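Local coordinates for protein diol-dehydratase (PDB 5I2A) that probably catalyses the dehydration of 1,2-propanediol as a B12-independent enzyme of the glycyl radical family, at residues I368-E372 with R396-L400; I9-I15 with Q313-C318; E144-A148 with Y502-L506; R106-F111 with A335-Y341. All coordinates share one frame; numbering follows the deposited sequence. Where two conformers were deposited one is given.

Contacts 1 and 2 are neighbours, with centres about 14 Å apart. They touch directly: Ala-370 of contact 1 packs on Ile-316 and Asp-317 of contact 2, and Thr-369 packs on Gln-313. Contact 3 lies across the chain's centre from both, its centre about 44 Å from that of contact 1, and it reaches the second subunit. Contact 4 is the most central, about 13 Å from the chain's centre and about 27 Å, centre to centre, from contacts 1 and 3. Its 335-341 loop is hydrogen-bonded, through Ala-339 O, to Tyr-818, next to Gly-817, the predicted radical site. A bound 1,2-ethanediol, probably from the crystallisation liquor, lies about 4 Å from the Phe-338 side chain.

Contact 1 of 4, residues I368-E372 with R396-L400; sequences ITASE and RAAEL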
loop_
_atom_site.group_PDB
_atom_site.type_symbol
_atom_site.label_atom_id
_atom_site.label_comp_id
_atom_site.label_asym_id
_atom_site.label_seq_id
_atom_site.Cartn_x
_atom_site.Cartn_y
_atom_site.Cartn_z
ATOM N N ILE A 368 16.186 -0.330 -41.668
ATOM C CA ILE A 368 17.621 -0.491 -41.835
ATOM C C ILE A 368 18.228 0.733 -42.560
ATOM O O ILE A 368 19.280 1.242 -42.184
ATOM C CB ILE A 368 17.942 -1.778 -42.608
ATOM C CG1 ILE A 368 17.504 -3.000 -41.802
ATOM C CG2 ILE A 368 19.421 -1.860 -42.916
ATOM C CD1 ILE A 368 17.679 -4.318 -42.528
ATOM N N THR A 369 17.533 1.216 -43.579
ATOM C CA THR A 369 17.993 2.376 -44.336
ATOM C C THR A 369 18.039 3.604 -43.432
ATOM O O THR A 369 18.969 4.413 -43.506
ATOM C CB THR A 369 17.088 2.650 -45.561
ATOM O OG1 THR A 369 17.210 1.577 -46.505
ATOM C CG2 THR A 369 17.478 3.954 -46.252
ATOM N N ALA A 370 17.039 3.740 -42.571
ATOM C CA ALA A 370 16.980 4.902 -41.700
ATOM C C ALA A 370 18.184 4.938 -40.753
ATOM O O ALA A 370 18.741 5.999 -40.498
ATOM C CB ALA A 370 15.667 4.929 -40.916
ATOM N N SER A 371 18.607 3.780 -40.267
ATOM C CA SER A 371 19.826 3.708 -39.459
ATOM C C SER A 371 21.065 4.156 -40.253
ATOM O O SER A 371 21.973 4.773 -39.710
ATOM C CB SER A 371 20.022 2.284 -38.936
ATOM O OG SER A 371 19.045 1.958 -37.967
ATOM N N GLU A 372 21.097 3.834 -41.542
ATOM C CA GLU A 372 22.209 4.249 -42.393
ATOM C C GLU A 372 22.127 5.752 -42.672
ATOM O O GLU A 372 23.126 6.451 -42.610
ATOM C CB GLU A 372 22.206 3.448 -43.702
ATOM C CG GLU A 372 23.423 3.625 -44.557
ATOM C CD GLU A 372 23.535 2.534 -45.620
ATOM O OE1 GLU A 372 22.497 1.927 -45.981
ATOM O OE2 GLU A 372 24.667 2.273 -46.083
ATOM N N ARG A 396 20.865 -7.264 -46.430
ATOM C CA ARG A 396 20.758 -5.837 -46.171
ATOM C C ARG A 396 21.203 -5.490 -44.741
ATOM O O ARG A 396 21.821 -4.454 -44.503
ATOM C CB ARG A 396 19.324 -5.370 -46.399
ATOM C CG ARG A 396 19.136 -3.898 -46.241
ATOM C CD ARG A 396 19.606 -3.147 -47.481
ATOM N NE ARG A 396 19.368 -1.716 -47.345
ATOM C CZ ARG A 396 20.260 -0.854 -46.863
ATOM N NH1 ARG A 396 21.456 -1.285 -46.473
ATOM N NH2 ARG A 396 19.959 0.439 -46.777
ATOM N N ALA A 397 20.878 -6.361 -43.791
ATOM C CA ALA A 397 21.328 -6.184 -42.412
ATOM C C ALA A 397 22.858 -6.248 -42.354
ATOM O O ALA A 397 23.502 -5.423 -41.711
ATOM C CB ALA A 397 20.706 -7.242 -41.497
ATOM N N ALA A 398 23.419 -7.232 -43.050
ATOM C CA ALA A 398 24.862 -7.432 -43.079
ATOM C C ALA A 398 25.559 -6.208 -43.680
ATOM O O ALA A 398 26.609 -5.795 -43.208
ATOM C CB ALA A 398 25.212 -8.703 -43.860
ATOM N N GLU A 399 24.940 -5.618 -44.694
ATOM C CA GLU A 399 25.440 -4.381 -45.284
ATOM C C GLU A 399 25.515 -3.258 -44.259
ATOM O O GLU A 399 26.470 -2.486 -44.246
ATOM C CB GLU A 399 24.556 -3.939 -46.456
ATOM C CG GLU A 399 24.703 -4.798 -47.705
ATOM C CD GLU A 399 23.567 -4.598 -48.711
ATOM O OE1 GLU A 399 23.501 -5.368 -49.693
ATOM O OE2 GLU A 399 22.737 -3.685 -48.514
ATOM N N LEU A 400 24.496 -3.161 -43.412
ATOM C CA LEU A 400 24.510 -2.161 -42.360
ATOM C C LEU A 400 25.621 -2.456 -41.360
ATOM O O LEU A 400 26.344 -1.559 -40.959
ATOM C CB LEU A 400 23.161 -2.089 -41.640
ATOM C CG LEU A 400 23.030 -0.967 -40.611
ATOM C CD1 LEU A 400 23.146 0.397 -41.274
ATOM C CD2 LEU A 400 21.702 -1.087 -39.865
HETATM O O HOH W 1 16.751 -1.083 -48.511
#
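The Arg-396 guanidinium has Ile-368 over one face and Glu-372 at its edge. Ile-368 CG2 lies 4.1 Å above the plane, over its centre. Arg-396 NH2 donates to Glu-372 OE1 (3.0 Å), which is in plane and met nearly end-on to its C-O bond; this is a salt bridge. The carboxylate is turned 45° from the guanidinium. Arg-396 NH2 also donates to Thr-369 OG1 (3.0 Å), which is tilted out of the plane. A water in the plane accepts from Arg-396 NE. NH1 is held more weakly by Glu-372 and Glu-399, which completes a salt-bridge network. The arginine chain bends at chi2 (79°), and this carries its head past Ile-368 to Thr-369. A methionine here would probably leave Glu-372 without its cationic mate and free to turn. Beside the polar group, Leu-400 CD2 packs on Ile-368 CG2 (3.9 Å), and Leu-400 CD1 on Glu-372 CB (4.0 Å). Segments 368-372 and 396-400 run nearly parallel, 15° apart. Their helices belong to successive beta-alpha-beta crossovers. Leu-381 of strand 380-385 touches Ile-368, Ser-371 and Leu-400. Helix 309-323 packs on Thr-369 and Ala-370, and helix 766-781 on Ala-398.

Contact 2 of 4, residues I9-I15 with Q313-C318; sequences IAKSDRI and QELIDC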
loop_
_atom_site.group_PDB
_atom_site.type_symbol
_atom_site.label_atom_id
_atom_site.label_comp_id
_atom_site.label_asym_id
_atom_site.label_seq_id
_atom_site.Cartn_x
_atom_site.Cartn_y
_atom_site.Cartn_z
ATOM N N ILE A 9 15.839 3.728 -50.395
ATOM C CA ILE A 9 15.169 4.975 -50.739
ATOM C C ILE A 9 16.085 6.158 -50.424
ATOM O O ILE A 9 16.866 6.102 -49.479
ATOM C CB ILE A 9 13.837 5.091 -49.977
ATOM C CG1 ILE A 9 12.906 3.948 -50.390
ATOM C CG2 ILE A 9 13.170 6.411 -50.233
ATOM C CD1 ILE A 9 11.739 3.745 -49.453
ATOM N N ALA A 10 16.020 7.211 -51.235
ATOM C CA ALA A 10 16.950 8.329 -51.105
ATOM C C ALA A 10 16.791 9.050 -49.775
ATOM O O ALA A 10 15.730 9.012 -49.148
ATOM C CB ALA A 10 16.769 9.320 -52.262
ATOM N N LYS A 11 17.867 9.698 -49.360
ATOM C CA LYS A 11 17.900 10.459 -48.132
ATOM C C LYS A 11 17.646 11.944 -48.391
ATOM O O LYS A 11 18.346 12.563 -49.185
ATOM C CB LYS A 11 19.252 10.267 -47.437
ATOM C CG LYS A 11 19.427 11.110 -46.164
ATOM C CD LYS A 11 20.644 10.669 -45.361
ATOM C CE LYS A 11 21.729 11.707 -45.354
ATOM N NZ LYS A 11 22.584 11.601 -44.142
ATOM N N SER A 12 16.656 12.506 -47.707
ATOM C CA SER A 12 16.376 13.940 -47.769
ATOM C C SER A 12 17.489 14.787 -47.148
ATOM O O SER A 12 18.139 14.368 -46.187
ATOM C CB SER A 12 15.051 14.246 -47.074
ATOM O OG SER A 12 14.889 15.638 -46.866
ATOM N N ASP A 13 17.687 15.989 -47.687
ATOM C CA ASP A 13 18.748 16.872 -47.209
ATOM C C ASP A 13 18.409 17.444 -45.832
ATOM O O ASP A 13 19.276 17.980 -45.142
ATOM C CB ASP A 13 19.013 18.010 -48.214
ATOM C CG ASP A 13 17.828 18.961 -48.372
ATOM O OD1 ASP A 13 16.666 18.500 -48.381
ATOM O OD2 ASP A 13 18.064 20.181 -48.491
ATOM N N ARG A 14 17.146 17.322 -45.439
ATOM C CA ARG A 14 16.701 17.741 -44.106
ATOM C C ARG A 14 17.435 16.990 -42.989
ATOM O O ARG A 14 17.774 17.564 -41.961
ATOM C CB ARG A 14 15.187 17.513 -43.964
ATOM C CG ARG A 14 14.569 17.992 -42.650
ATOM C CD ARG A 14 13.177 17.392 -42.461
ATOM N NE ARG A 14 12.380 17.451 -43.686
ATOM C CZ ARG A 14 11.519 18.420 -43.978
ATOM N NH1 ARG A 14 11.322 19.419 -43.128
ATOM N NH2 ARG A 14 10.851 18.390 -45.119
ATOM N N ILE A 15 17.681 15.703 -43.211
ATOM C CA ILE A 15 18.134 14.812 -42.145
ATOM C C ILE A 15 19.446 15.257 -41.497
ATOM O O ILE A 15 19.533 15.364 -40.285
ATOM C CB ILE A 15 18.282 13.361 -42.666
ATOM C CG1 ILE A 15 16.956 12.887 -43.263
ATOM C CG2 ILE A 15 18.760 12.425 -41.555
ATOM C CD1 ILE A 15 15.718 13.207 -42.422
ATOM N N GLN A 313 10.165 7.345 -46.130
ATOM C CA GLN A 313 11.532 7.184 -45.653
ATOM C C GLN A 313 11.950 8.419 -44.877
ATOM O O GLN A 313 12.609 8.318 -43.845
ATOM C CB GLN A 313 12.512 6.943 -46.805
ATOM C CG GLN A 313 13.937 6.638 -46.340
ATOM C CD GLN A 313 14.040 5.272 -45.653
ATOM O OE1 GLN A 313 13.706 4.240 -46.237
ATOM N NE2 GLN A 313 14.487 5.270 -44.404
ATOM N N GLU A 314 11.561 9.588 -45.376
ATOM C CA GLU A 314 11.912 10.829 -44.708
ATOM C C GLU A 314 11.279 10.888 -43.313
ATOM O O GLU A 314 11.917 11.318 -42.349
ATOM C CB GLU A 314 11.477 12.043 -45.534
ATOM C CG GLU A 314 12.035 13.357 -44.985
ATOM C CD GLU A 314 11.666 14.564 -45.845
ATOM O OE1 GLU A 314 10.684 14.476 -46.599
ATOM O OE2 GLU A 314 12.351 15.597 -45.749
ATOM N N LEU A 315 10.026 10.453 -43.214
ATOM C CA LEU A 315 9.328 10.428 -41.928
ATOM C C LEU A 315 10.021 9.480 -40.942
ATOM O O LEU A 315 10.234 9.822 -39.785
ATOM C CB LEU A 315 7.868 10.021 -42.114
ATOM C CG LEU A 315 6.931 11.050 -42.756
ATOM C CD1 LEU A 315 5.605 10.403 -43.136
ATOM C CD2 LEU A 315 6.697 12.256 -41.852
ATOM N N ILE A 316 10.375 8.291 -41.413
ATOM C CA ILE A 316 11.049 7.317 -40.574
ATOM C C ILE A 316 12.415 7.854 -40.131
ATOM O O ILE A 316 12.787 7.744 -38.955
ATOM C CB ILE A 316 11.204 5.975 -41.303
ATOM C CG1 ILE A 316 9.821 5.363 -41.559
ATOM C CG2 ILE A 316 12.061 5.028 -40.492
ATOM C CD1 ILE A 316 9.848 4.099 -42.428
ATOM N N ASP A 317 13.148 8.461 -41.066
ATOM C CA ASP A 317 14.415 9.096 -40.737
ATOM C C ASP A 317 14.224 10.152 -39.641
ATOM O O ASP A 317 15.045 10.278 -38.729
ATOM C CB ASP A 317 15.053 9.742 -41.974
ATOM C CG ASP A 317 15.568 8.720 -42.984
ATOM O OD1 ASP A 317 15.537 7.502 -42.702
ATOM O OD2 ASP A 317 16.010 9.142 -44.070
ATOM N N CYS A 318 13.140 10.912 -39.742
ATOM C CA CYS A 318 12.839 11.927 -38.738
ATOM C C CYS A 318 12.614 11.292 -37.350
ATOM O O CYS A 318 13.063 11.829 -36.340
ATOM C CB CYS A 318 11.623 12.755 -39.159
ATOM S SG CYS A 318 11.987 14.047 -40.422
HETATM O O HOH W 2 15.021 2.434 -48.000
HETATM O O HOH W 3 15.016 11.185 -45.747
HETATM O O HOH W 4 9.447 16.606 -47.529
#
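Ile-9 to Ser-12 run extended beside the helix that carries Gln-313 and Glu-314, and in the same direction along it. The chain then turns into helix 14-22. The CA atoms of Ser-12 and Glu-314 are 6.2 Å apart. At the start, Ile-9 CG2 packs on Gln-313 CB (3.5 Å). Gln-313 NE2 donates to Asp-317 OD1 (3.0 Å), one helical turn on, and also to Met-366 O. This fixes the amide, whose OE1 is tied through a water to Ile-9 N. A second water joins Ser-12 N to Asp-317 OD2, which has a direct partner in His-373. Ser-12 makes the capping bond at the entry to helix 14-22: its OG accepts from Arg-14 N (3.2 Å). Ser-12 OG also donates to Glu-314 OE2 (2.8 Å). Arg-14 NE donates to Glu-314 OE2 as well (2.8 Å, 165°), with OE2 in the guanidinium plane. The two donors reach OE2 from opposite faces of the carboxylate, so it is gripped from above and below. The guanidinium and carboxylate planes are 54° apart. Arg-14 gets its NE to this oxygen by a bend at chi3 (-44°). Its NH2 has a second acidic partner, Glu-243, and its NH1 donates to Glu-71 O. Farther along, Ile-15 crosses Asp-317 at about a right angle, with Ile-15 CD1 against Asp-317 CB (3.6 Å). Arg-14 CD lies beside Cys-318 SG.

Contact 3 of 4, residues E144-A148 with Y502-L506; sequences ETLRA and YNIEL
This is a helix-helix packing contact at the dimer interface, where Leu-506 of the long helix 489-521 packs on Glu-144, Thr-145 and Ala-148 of the short helix 143-150. The segments cross at -108°, with axes 9.8 Å apart. The CA atoms of Thr-145 and Leu-506 are 5.1 Å apart. Leu-506 fills the crossing with both methyls. Leu-506 CD1 lies against Ala-148 CB (3.7 Å) and Glu-144 O (3.5 Å). Leu-506 CD2 lies against Thr-145 OG1 (3.7 Å) and Glu-144 CB (4.0 Å). Leu-506 CG, anti to the carbonyl carbon (chi1 -65°), points the fork at the short helix. An alanine at this position would probably open a gap against Ala-148 and Thr-145. Thr-145 CG2 touches Leu-506 O (3.4 Å), while its OG1 is hydrogen-bonded to Asn-509, about one turn after Leu-506. Asn-503 OD1 comes up to Ala-148 CB; its ND2 donates to Gln-499 O. Phe-154 covers Thr-145, Ala-148 and Leu-506 from strand 154-155. Phe-195 of the second subunit packs on Glu-144 and Leu-506. Glu-144 CG also rests by Tyr-502 OH. Arg-147 crosses Tyr-502 at about a right angle, its NH2 3.2 Å from Tyr-502 OH and near the planes of both groups.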
loop_
_atom_site.group_PDB
_atom_site.type_symbol
_atom_site.label_atom_id
_atom_site.label_comp_id
_atom_site.label_asym_id
_atom_site.label_seq_id
_atom_site.Cartn_x
_atom_site.Cartn_y
_atom_site.Cartn_z
ATOM N N GLU A 144 22.283 -7.506 5.640
ATOM C CA GLU A 144 23.219 -8.347 4.905
ATOM C C GLU A 144 23.263 -7.938 3.426
ATOM O O GLU A 144 24.307 -7.992 2.792
ATOM C CB GLU A 144 22.852 -9.833 5.047
ATOM C CG GLU A 144 23.092 -10.415 6.455
ATOM C CD GLU A 144 21.975 -10.108 7.454
ATOM O OE1 GLU A 144 21.081 -9.290 7.164
ATOM O OE2 GLU A 144 21.983 -10.706 8.541
ATOM N N THR A 145 22.117 -7.524 2.899
ATOM C CA THR A 145 22.017 -7.010 1.544
ATOM C C THR A 145 22.816 -5.721 1.362
ATOM O O THR A 145 23.536 -5.559 0.369
ATOM C CB THR A 145 20.547 -6.762 1.168
ATOM O OG1 THR A 145 19.814 -7.983 1.314
ATOM C CG2 THR A 145 20.427 -6.257 -0.259
ATOM N N LEU A 146 22.687 -4.802 2.318
ATOM C CA LEU A 146 23.447 -3.563 2.259
ATOM C C LEU A 146 24.949 -3.867 2.295
ATOM O O LEU A 146 25.733 -3.213 1.614
ATOM C CB LEU A 146 23.050 -2.619 3.403
ATOM C CG LEU A 146 21.586 -2.143 3.394
ATOM C CD1 LEU A 146 21.249 -1.319 4.647
ATOM C CD2 LEU A 146 21.301 -1.344 2.138
ATOM N N ARG A 147 25.334 -4.869 3.083
ATOM C CA ARG A 147 26.735 -5.255 3.199
ATOM C C ARG A 147 27.252 -5.795 1.866
ATOM O O ARG A 147 28.340 -5.437 1.424
ATOM C CB ARG A 147 26.936 -6.301 4.306
ATOM C CG ARG A 147 28.391 -6.715 4.495
ATOM C CD ARG A 147 28.561 -7.718 5.634
ATOM N NE ARG A 147 27.875 -8.963 5.323
ATOM C CZ ARG A 147 27.644 -9.946 6.190
ATOM N NH1 ARG A 147 28.048 -9.844 7.449
ATOM N NH2 ARG A 147 26.996 -11.033 5.795
ATOM N N ALA A 148 26.459 -6.644 1.225
ATOM C CA ALA A 148 26.852 -7.214 -0.061
ATOM C C ALA A 148 27.089 -6.113 -1.103
ATOM O O ALA A 148 28.023 -6.182 -1.902
ATOM C CB ALA A 148 25.793 -8.202 -0.544
ATOM N N TYR A 502 24.533 -17.636 -1.835
ATOM C CA TYR A 502 24.316 -16.666 -0.764
ATOM C C TYR A 502 24.114 -15.251 -1.304
ATOM O O TYR A 502 23.163 -14.558 -0.932
ATOM C CB TYR A 502 25.490 -16.674 0.211
ATOM C CG TYR A 502 25.329 -15.705 1.367
ATOM C CD1 TYR A 502 24.458 -15.984 2.410
ATOM C CD2 TYR A 502 26.044 -14.517 1.409
ATOM C CE1 TYR A 502 24.316 -15.110 3.467
ATOM C CE2 TYR A 502 25.905 -13.632 2.465
ATOM C CZ TYR A 502 25.039 -13.934 3.489
ATOM O OH TYR A 502 24.900 -13.067 4.547
ATOM N N ASN A 503 25.007 -14.830 -2.194
ATOM C CA ASN A 503 24.957 -13.469 -2.696
ATOM C C ASN A 503 23.871 -13.243 -3.745
ATOM O O ASN A 503 23.338 -12.149 -3.857
ATOM C CB ASN A 503 26.329 -13.076 -3.222
ATOM C CG ASN A 503 27.260 -12.724 -2.093
ATOM O OD1 ASN A 503 27.118 -11.668 -1.480
ATOM N ND2 ASN A 503 28.180 -13.630 -1.766
ATOM N N ILE A 504 23.519 -14.286 -4.481
ATOM C CA ILE A 504 22.382 -14.191 -5.389
ATOM C C ILE A 504 21.097 -13.905 -4.616
ATOM O O ILE A 504 20.288 -13.073 -5.016
ATOM C CB ILE A 504 22.213 -15.478 -6.213
ATOM C CG1 ILE A 504 23.295 -15.551 -7.286
ATOM C CG2 ILE A 504 20.829 -15.532 -6.864
ATOM C CD1 ILE A 504 23.419 -16.941 -7.906
ATOM N N GLU A 505 20.915 -14.583 -3.489
ATOM C CA GLU A 505 19.691 -14.403 -2.721
ATOM C C GLU A 505 19.598 -12.986 -2.132
ATOM O O GLU A 505 18.508 -12.410 -2.035
ATOM C CB GLU A 505 19.585 -15.453 -1.609
ATOM C CG GLU A 505 18.286 -15.316 -0.817
ATOM C CD GLU A 505 17.942 -16.549 0.024
ATOM O OE1 GLU A 505 18.808 -17.436 0.177
ATOM O OE2 GLU A 505 16.794 -16.623 0.514
ATOM N N LEU A 506 20.738 -12.424 -1.744
ATOM C CA LEU A 506 20.777 -11.033 -1.305
ATOM C C LEU A 506 20.404 -10.056 -2.432
ATOM O O LEU A 506 19.776 -9.025 -2.187
ATOM C CB LEU A 506 22.162 -10.695 -0.749
ATOM C CG LEU A 506 22.545 -11.461 0.521
ATOM C CD1 LEU A 506 23.887 -10.996 1.062
ATOM C CD2 LEU A 506 21.454 -11.291 1.576
#

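Contact 4 of 4, residues R106-F111 with A335-Y341; sequences RSADPF and AEGFAGY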
loop_
_atom_site.group_PDB
_atom_site.type_symbol
_atom_site.label_atom_id
_atom_site.label_comp_id
_atom_site.label_asym_id
_atom_site.label_seq_id
_atom_site.Cartn_x
_atom_site.Cartn_y
_atom_site.Cartn_z
ATOM N N ARG A 106 32.392 15.890 -15.915
ATOM C CA ARG A 106 32.687 14.532 -15.477
ATOM C C ARG A 106 33.059 13.661 -16.675
ATOM O O ARG A 106 32.722 13.973 -17.811
ATOM C CB ARG A 106 31.500 13.923 -14.712
ATOM C CG ARG A 106 30.258 13.666 -15.560
ATOM C CD ARG A 106 29.077 13.171 -14.711
ATOM N NE ARG A 106 28.011 12.629 -15.542
ATOM C CZ ARG A 106 26.902 12.075 -15.071
ATOM N NH1 ARG A 106 26.704 12.003 -13.755
ATOM N NH2 ARG A 106 25.997 11.587 -15.913
ATOM N N SER A 107 33.746 12.561 -16.408
ATOM C CA SER A 107 34.328 11.746 -17.464
ATOM C C SER A 107 33.305 10.893 -18.233
ATOM O O SER A 107 33.533 10.559 -19.395
ATOM C CB SER A 107 35.403 10.841 -16.875
ATOM O OG SER A 107 34.834 9.953 -15.938
ATOM N N ALA A 108 32.192 10.532 -17.599
ATOM C CA ALA A 108 31.160 9.772 -18.317
ATOM C C ALA A 108 29.860 10.553 -18.458
ATOM O O ALA A 108 29.320 11.038 -17.469
ATOM C CB ALA A 108 30.902 8.449 -17.624
ATOM N N ASP A 109 29.369 10.668 -19.691
ATOM C CA ASP A 109 28.096 11.324 -19.985
ATOM C C ASP A 109 27.920 12.668 -19.240
ATOM O O ASP A 109 27.014 12.807 -18.426
ATOM C CB ASP A 109 26.911 10.389 -19.640
ATOM C CG ASP A 109 26.777 9.186 -20.610
ATOM O OD1 ASP A 109 27.756 8.830 -21.305
ATOM O OD2 ASP A 109 25.683 8.576 -20.654
ATOM N N PRO A 110 28.781 13.660 -19.531
ATOM C CA PRO A 110 28.619 14.965 -18.876
ATOM C C PRO A 110 27.345 15.692 -19.321
ATOM O O PRO A 110 26.859 15.469 -20.428
ATOM C CB PRO A 110 29.872 15.739 -19.309
ATOM C CG PRO A 110 30.247 15.108 -20.673
ATOM C CD PRO A 110 29.920 13.639 -20.475
ATOM N N PHE A 111 26.810 16.539 -18.445
ATOM C CA PHE A 111 25.648 17.377 -18.738
ATOM C C PHE A 111 25.910 18.811 -18.272
ATOM O O PHE A 111 26.438 19.012 -17.179
ATOM C CB PHE A 111 24.383 16.872 -18.027
ATOM C CG PHE A 111 23.718 15.691 -18.673
ATOM C CD1 PHE A 111 24.200 14.407 -18.474
ATOM C CD2 PHE A 111 22.574 15.861 -19.431
ATOM C CE1 PHE A 111 23.567 13.304 -19.043
ATOM C CE2 PHE A 111 21.944 14.764 -20.017
ATOM C CZ PHE A 111 22.446 13.481 -19.817
ATOM N N ALA A 335 26.484 6.026 -14.334
ATOM C CA ALA A 335 26.693 6.396 -15.732
ATOM C C ALA A 335 27.789 5.578 -16.394
ATOM O O ALA A 335 27.743 5.323 -17.592
ATOM C CB ALA A 335 27.014 7.864 -15.838
ATOM N N GLU A 336 28.761 5.146 -15.604
ATOM C CA GLU A 336 29.841 4.329 -16.125
ATOM C C GLU A 336 29.353 2.968 -16.588
ATOM O O GLU A 336 29.987 2.341 -17.426
ATOM C CB GLU A 336 30.931 4.163 -15.079
ATOM C CG GLU A 336 31.615 5.473 -14.777
ATOM C CD GLU A 336 32.912 5.275 -14.064
ATOM O OE1 GLU A 336 32.997 4.332 -13.249
ATOM O OE2 GLU A 336 33.849 6.052 -14.331
ATOM N N GLY A 337 28.220 2.524 -16.052
ATOM C CA GLY A 337 27.644 1.258 -16.473
ATOM C C GLY A 337 26.641 1.391 -17.604
ATOM O O GLY A 337 26.217 0.390 -18.176
ATOM N N PHE A 338 26.246 2.627 -17.907
ATOM C CA PHE A 338 25.310 2.905 -18.991
ATOM C C PHE A 338 25.870 4.029 -19.886
ATOM O O PHE A 338 25.177 4.990 -20.184
ATOM C CB PHE A 338 23.928 3.330 -18.454
ATOM C CG PHE A 338 23.225 2.301 -17.590
ATOM C CD1 PHE A 338 22.484 1.283 -18.160
ATOM C CD2 PHE A 338 23.267 2.394 -16.203
ATOM C CE1 PHE A 338 21.798 0.355 -17.359
ATOM C CE2 PHE A 338 22.594 1.475 -15.398
ATOM C CZ PHE A 338 21.859 0.457 -15.978
ATOM N N ALA A 339 27.122 3.917 -20.294
ATOM C CA ALA A 339 27.828 5.072 -20.866
ATOM C C ALA A 339 27.447 5.296 -22.325
ATOM O O ALA A 339 27.212 4.344 -23.049
ATOM C CB ALA A 339 29.323 4.884 -20.741
ATOM N N GLY A 340 27.400 6.554 -22.751
ATOM C CA GLY A 340 27.148 6.871 -24.151
ATOM C C GLY A 340 25.788 7.510 -24.393
ATOM O O GLY A 340 25.337 7.590 -25.520
ATOM N N TYR A 341 25.140 7.955 -23.322
ATOM C CA TYR A 341 23.844 8.636 -23.403
ATOM C C TYR A 341 22.700 7.781 -23.973
ATOM O O TYR A 341 21.696 8.326 -24.394
ATOM C CB TYR A 341 23.952 9.909 -24.250
ATOM C CG TYR A 341 24.938 10.949 -23.751
ATOM C CD1 TYR A 341 24.675 11.692 -22.617
ATOM C CD2 TYR A 341 26.112 11.207 -24.450
ATOM C CE1 TYR A 341 25.559 12.661 -22.168
ATOM C CE2 TYR A 341 27.004 12.184 -24.021
ATOM C CZ TYR A 341 26.721 12.909 -22.882
ATOM O OH TYR A 341 27.599 13.861 -22.450
HETATM O O HOH W 5 34.520 7.394 -16.529
HETATM O O HOH W 6 24.702 7.260 -18.449
#
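Asp-109 and Tyr-341 carry the hydrogen bonds between the two loops. Gly-340 N donates to the syn lone pair of Asp-109 OD1 (2.7 Å, 166°). At phi 110°, a side chain on Gly-340 would jam against the preceding carbonyl. Tyr-341 N donates to Asp-109 OD2 (2.8 Å) from above the carboxylate plane. The buried carboxylate thus receives two successive backbone N-H groups. A water links its OD2 to Phe-338 O. Tyr-341 OH donates to an in-plane lone pair of Pro-110 O (2.7 Å). Arg-106 NE and NH2 both donate to Asp-109 O; its NH1 donates to Arg-330 O and forms a salt bridge with Glu-99. Among the aromatic contacts, Asp-109 CB makes an off-centre CH-pi contact 4.1 Å from the Tyr-341 centroid. This ring turns an edge to the face of Phe-111, offset, with centroids 5.6 Å apart and planes at 76°. Arg-83 adds a cation-pi contact. In the apolar packing, Ala-335 CB touches Ala-108 CB (4.3 Å); it also lies over the Arg-106 guanidinium. Ala-339 O is hydrogen-bonded to Tyr-818, which follows Gly-817, the predicted radical site. The loop before helix 115-125 meets the one before strand 346-350 beside the glycyl radical region.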